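Local coordinates for methyl-accepting chemotaxis protein (PDB 6CEQ) that binds heme in a PAS domain of the Aer2 chemoreceptor, an oxygen sensor that probably feeds signal transduction, at residues A[33-38]-A[82-87]. Residues are numbered along the deposited sequence; the frame is centred on the assembly and turned at random.
Sequences EPELAQ and GSLEFN
L84, the first residue of strand 84-94, places one methyl on each of two neighbours in helix 33-39. Its CD1 lies 3.8 Å from CD2 of L36, and its CD2 lies 3.9 Å from CB of E35; in both pairs the side chains run roughly perpendicular. CG of L84 is anti to its carbonyl carbon (chi1 -46°), which carries the forked end toward the helix. This buried leucine pair is the tight part. L36 also packs on L29, F43 and V81, and its side chain is about 5 Å from the bound heme, so the contact borders the ligand pocket of this PAS domain.

Toward solvent the contact is more open and polar. OG of S83 sits 3.2 Å from CG of E35, whose bend at chi2 (79°) turns the carboxylate away and leaves CB and CG facing the hydroxyl. A water fills the looser approach between the backbones, donating to O of E35 at 2.7 Å and accepting from N of S83 at 3.0 Å. The strand's start thus packs on the helix by dispersion between aliphatic groups, while S83 in the turn is joined to it by a water bridge, with no direct polar bond.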
ATOM      1  N   GLU A  33       9.018  -9.505   7.497  1.00 28.00           N
ATOM      2  CA  GLU A  33      10.023  -8.508   7.854  1.00 37.38           C
ATOM      3  C   GLU A  33      11.448  -8.910   7.465  1.00 33.58           C
ATOM      4  O   GLU A  33      12.236  -7.995   7.149  1.00 33.06           O
ATOM      5  CB  GLU A  33       9.907  -8.164   9.352  1.00 40.70           C
ATOM      6  CG  GLU A  33       9.149  -6.838   9.601  1.00 35.25           C
ATOM      7  CD  GLU A  33       8.681  -6.643  11.045  1.00 59.87           C
ATOM      8  OE1 GLU A  33       9.070  -7.451  11.915  1.00 73.61           O
ATOM      9  OE2 GLU A  33       7.921  -5.678  11.309  1.00 41.47           O
ATOM     10  N   PRO A  34      11.857 -10.190   7.452  1.00 34.16           N
ATOM     11  CA  PRO A  34      13.170 -10.527   6.860  1.00 32.09           C
ATOM     12  C   PRO A  34      13.355  -9.999   5.443  1.00 35.94           C
ATOM     13  O   PRO A  34      14.366  -9.347   5.144  1.00 33.38           O
ATOM     14  CB  PRO A  34      13.187 -12.060   6.898  1.00 36.06           C
ATOM     15  CG  PRO A  34      12.311 -12.417   8.044  1.00 32.64           C
ATOM     16  CD  PRO A  34      11.263 -11.349   8.154  1.00 34.64           C
ATOM     17  N   GLU A  35      12.403 -10.287   4.553  1.00 28.09           N
ATOM     18  CA  GLU A  35      12.487  -9.795   3.182  1.00 25.68           C
ATOM     19  C   GLU A  35      12.325  -8.278   3.126  1.00 28.28           C
ATOM     20  O   GLU A  35      12.968  -7.607   2.309  1.00 32.86           O
ATOM     21  CB  GLU A  35      11.433 -10.487   2.319  1.00 27.58           C
ATOM     22  CG  GLU A  35      11.696 -11.966   2.055  1.00 24.97           C
ATOM     23  CD  GLU A  35      11.310 -12.876   3.212  1.00 32.93           C
ATOM     24  OE1 GLU A  35      10.656 -12.404   4.168  1.00 29.06           O
ATOM     25  OE2 GLU A  35      11.655 -14.077   3.159  1.00 34.55           O
ATOM     26  N   LEU A  36      11.454  -7.716   3.970  1.00 27.88           N
ATOM     27  CA  LEU A  36      11.200  -6.278   3.904  1.00 27.99           C
ATOM     28  C   LEU A  36      12.355  -5.472   4.490  1.00 36.20           C
ATOM     29  O   LEU A  36      12.653  -4.371   4.010  1.00 39.29           O
ATOM     30  CB  LEU A  36       9.890  -5.934   4.604  1.00 25.61           C
ATOM     31  CG  LEU A  36       8.683  -6.443   3.817  1.00 25.64           C
ATOM     32  CD1 LEU A  36       7.426  -6.292   4.638  1.00 28.14           C
ATOM     33  CD2 LEU A  36       8.566  -5.711   2.490  1.00 34.05           C
ATOM     34  N   ALA A  37      13.002  -5.981   5.541  1.00 35.12           N
ATOM     35  CA  ALA A  37      14.154  -5.272   6.089  1.00 35.09           C
ATOM     36  C   ALA A  37      15.362  -5.313   5.155  1.00 39.03           C
ATOM     37  O   ALA A  37      16.208  -4.416   5.217  1.00 34.89           O
ATOM     38  CB  ALA A  37      14.534  -5.847   7.456  1.00 42.11           C
ATOM     39  N   GLN A  38      15.458  -6.320   4.284  1.00 30.80           N
ATOM     40  CA  GLN A  38      16.506  -6.311   3.269  1.00 34.07           C
ATOM     41  C   GLN A  38      16.260  -5.223   2.228  1.00 44.60           C
ATOM     42  O   GLN A  38      17.192  -4.515   1.827  1.00 40.73           O
ATOM     43  CB  GLN A  38      16.601  -7.680   2.595  1.00 36.30           C
ATOM     44  CG  GLN A  38      17.652  -7.746   1.498  1.00 51.95           C
ATOM     45  CD  GLN A  38      18.001  -9.169   1.097  1.00 66.12           C
ATOM     46  OE1 GLN A  38      17.903 -10.095   1.901  1.00 62.16           O
ATOM     47  NE2 GLN A  38      18.407  -9.348  -0.155  1.00 63.35           N
ATOM     48  N   GLY A  82      10.980  -5.704  -2.687  1.00 27.11           N
ATOM     49  CA  GLY A  82      12.072  -6.618  -2.395  1.00 26.64           C
ATOM     50  C   GLY A  82      11.887  -7.894  -3.191  1.00 31.73           C
ATOM     51  O   GLY A  82      11.649  -7.863  -4.402  1.00 31.94           O
ATOM     52  N   SER A  83      11.973  -9.035  -2.507  1.00 30.66           N
ATOM     53  CA  SER A  83      11.733 -10.331  -3.132  1.00 29.78           C
ATOM     54  C   SER A  83      10.265 -10.741  -3.099  1.00 31.80           C
ATOM     55  O   SER A  83       9.935 -11.845  -3.549  1.00 34.10           O
ATOM     56  CB  SER A  83      12.587 -11.413  -2.463  1.00 34.35           C
ATOM     57  OG  SER A  83      12.220 -11.589  -1.108  1.00 36.92           O
ATOM     58  N   LEU A  84       9.385  -9.894  -2.579  1.00 23.81           N
ATOM     59  CA  LEU A  84       7.962 -10.182  -2.595  1.00 24.31           C
ATOM     60  C   LEU A  84       7.358  -9.684  -3.904  1.00 22.90           C
ATOM     61  O   LEU A  84       7.928  -8.837  -4.596  1.00 21.47           O
ATOM     62  CB  LEU A  84       7.262  -9.520  -1.410  1.00 21.77           C
ATOM     63  CG  LEU A  84       7.966  -9.704  -0.062  1.00 25.93           C
ATOM     64  CD1 LEU A  84       7.203  -8.995   1.041  1.00 26.89           C
ATOM     65  CD2 LEU A  84       8.145 -11.187   0.248  1.00 28.04           C
ATOM     66  N   GLU A  85       6.185 -10.220  -4.231  1.00 20.92           N
ATOM     67  CA  GLU A  85       5.454  -9.830  -5.428  1.00 17.69           C
ATOM     68  C   GLU A  85       3.979  -9.730  -5.078  1.00 21.46           C
ATOM     69  O   GLU A  85       3.452 -10.596  -4.380  1.00 18.39           O
ATOM     70  CB  GLU A  85       5.633 -10.858  -6.550  1.00 25.14           C
ATOM     71  CG  GLU A  85       6.676 -10.521  -7.587  1.00 50.15           C
ATOM     72  CD  GLU A  85       6.613 -11.465  -8.776  1.00 71.58           C
ATOM     73  OE1 GLU A  85       7.251 -12.542  -8.719  1.00 72.32           O
ATOM     74  OE2 GLU A  85       5.909 -11.144  -9.758  1.00 73.04           O
ATOM     75  N   PHE A  86       3.314  -8.684  -5.576  1.00 20.11           N
ATOM     76  CA  PHE A  86       1.904  -8.460  -5.288  1.00 16.78           C
ATOM     77  C   PHE A  86       1.168  -8.042  -6.548  1.00 21.07           C
ATOM     78  O   PHE A  86       1.727  -7.359  -7.410  1.00 20.90           O
ATOM     79  CB  PHE A  86       1.683  -7.360  -4.240  1.00 19.27           C
ATOM     80  CG  PHE A  86       2.283  -7.663  -2.911  1.00 17.98           C
ATOM     81  CD1 PHE A  86       1.578  -8.404  -1.981  1.00 18.56           C
ATOM     82  CD2 PHE A  86       3.554  -7.217  -2.591  1.00 24.37           C
ATOM     83  CE1 PHE A  86       2.133  -8.693  -0.743  1.00 21.62           C
ATOM     84  CE2 PHE A  86       4.113  -7.503  -1.351  1.00 27.72           C
ATOM     85  CZ  PHE A  86       3.403  -8.243  -0.432  1.00 23.56           C
ATOM     86  N   ASN A  87      -0.104  -8.425  -6.632  1.00 17.41           N
ATOM     87  CA  ASN A  87      -1.019  -7.778  -7.560  1.00 17.38           C
ATOM     88  C   ASN A  87      -1.692  -6.632  -6.821  1.00 17.21           C
ATOM     89  O   ASN A  87      -2.363  -6.853  -5.807  1.00 18.24           O
ATOM     90  CB  ASN A  87      -2.053  -8.751  -8.120  1.00 16.92           C
ATOM     91  CG  ASN A  87      -2.846  -8.151  -9.275  1.00 21.81           C
ATOM     92  OD1 ASN A  87      -2.585  -7.023  -9.712  1.00 20.03           O
ATOM     93  ND2 ASN A  87      -3.823  -8.904  -9.777  1.00 19.10           N
TER
HETATM   94  O   HOH W   1      13.765  -8.465  -0.148  1.00 32.76           O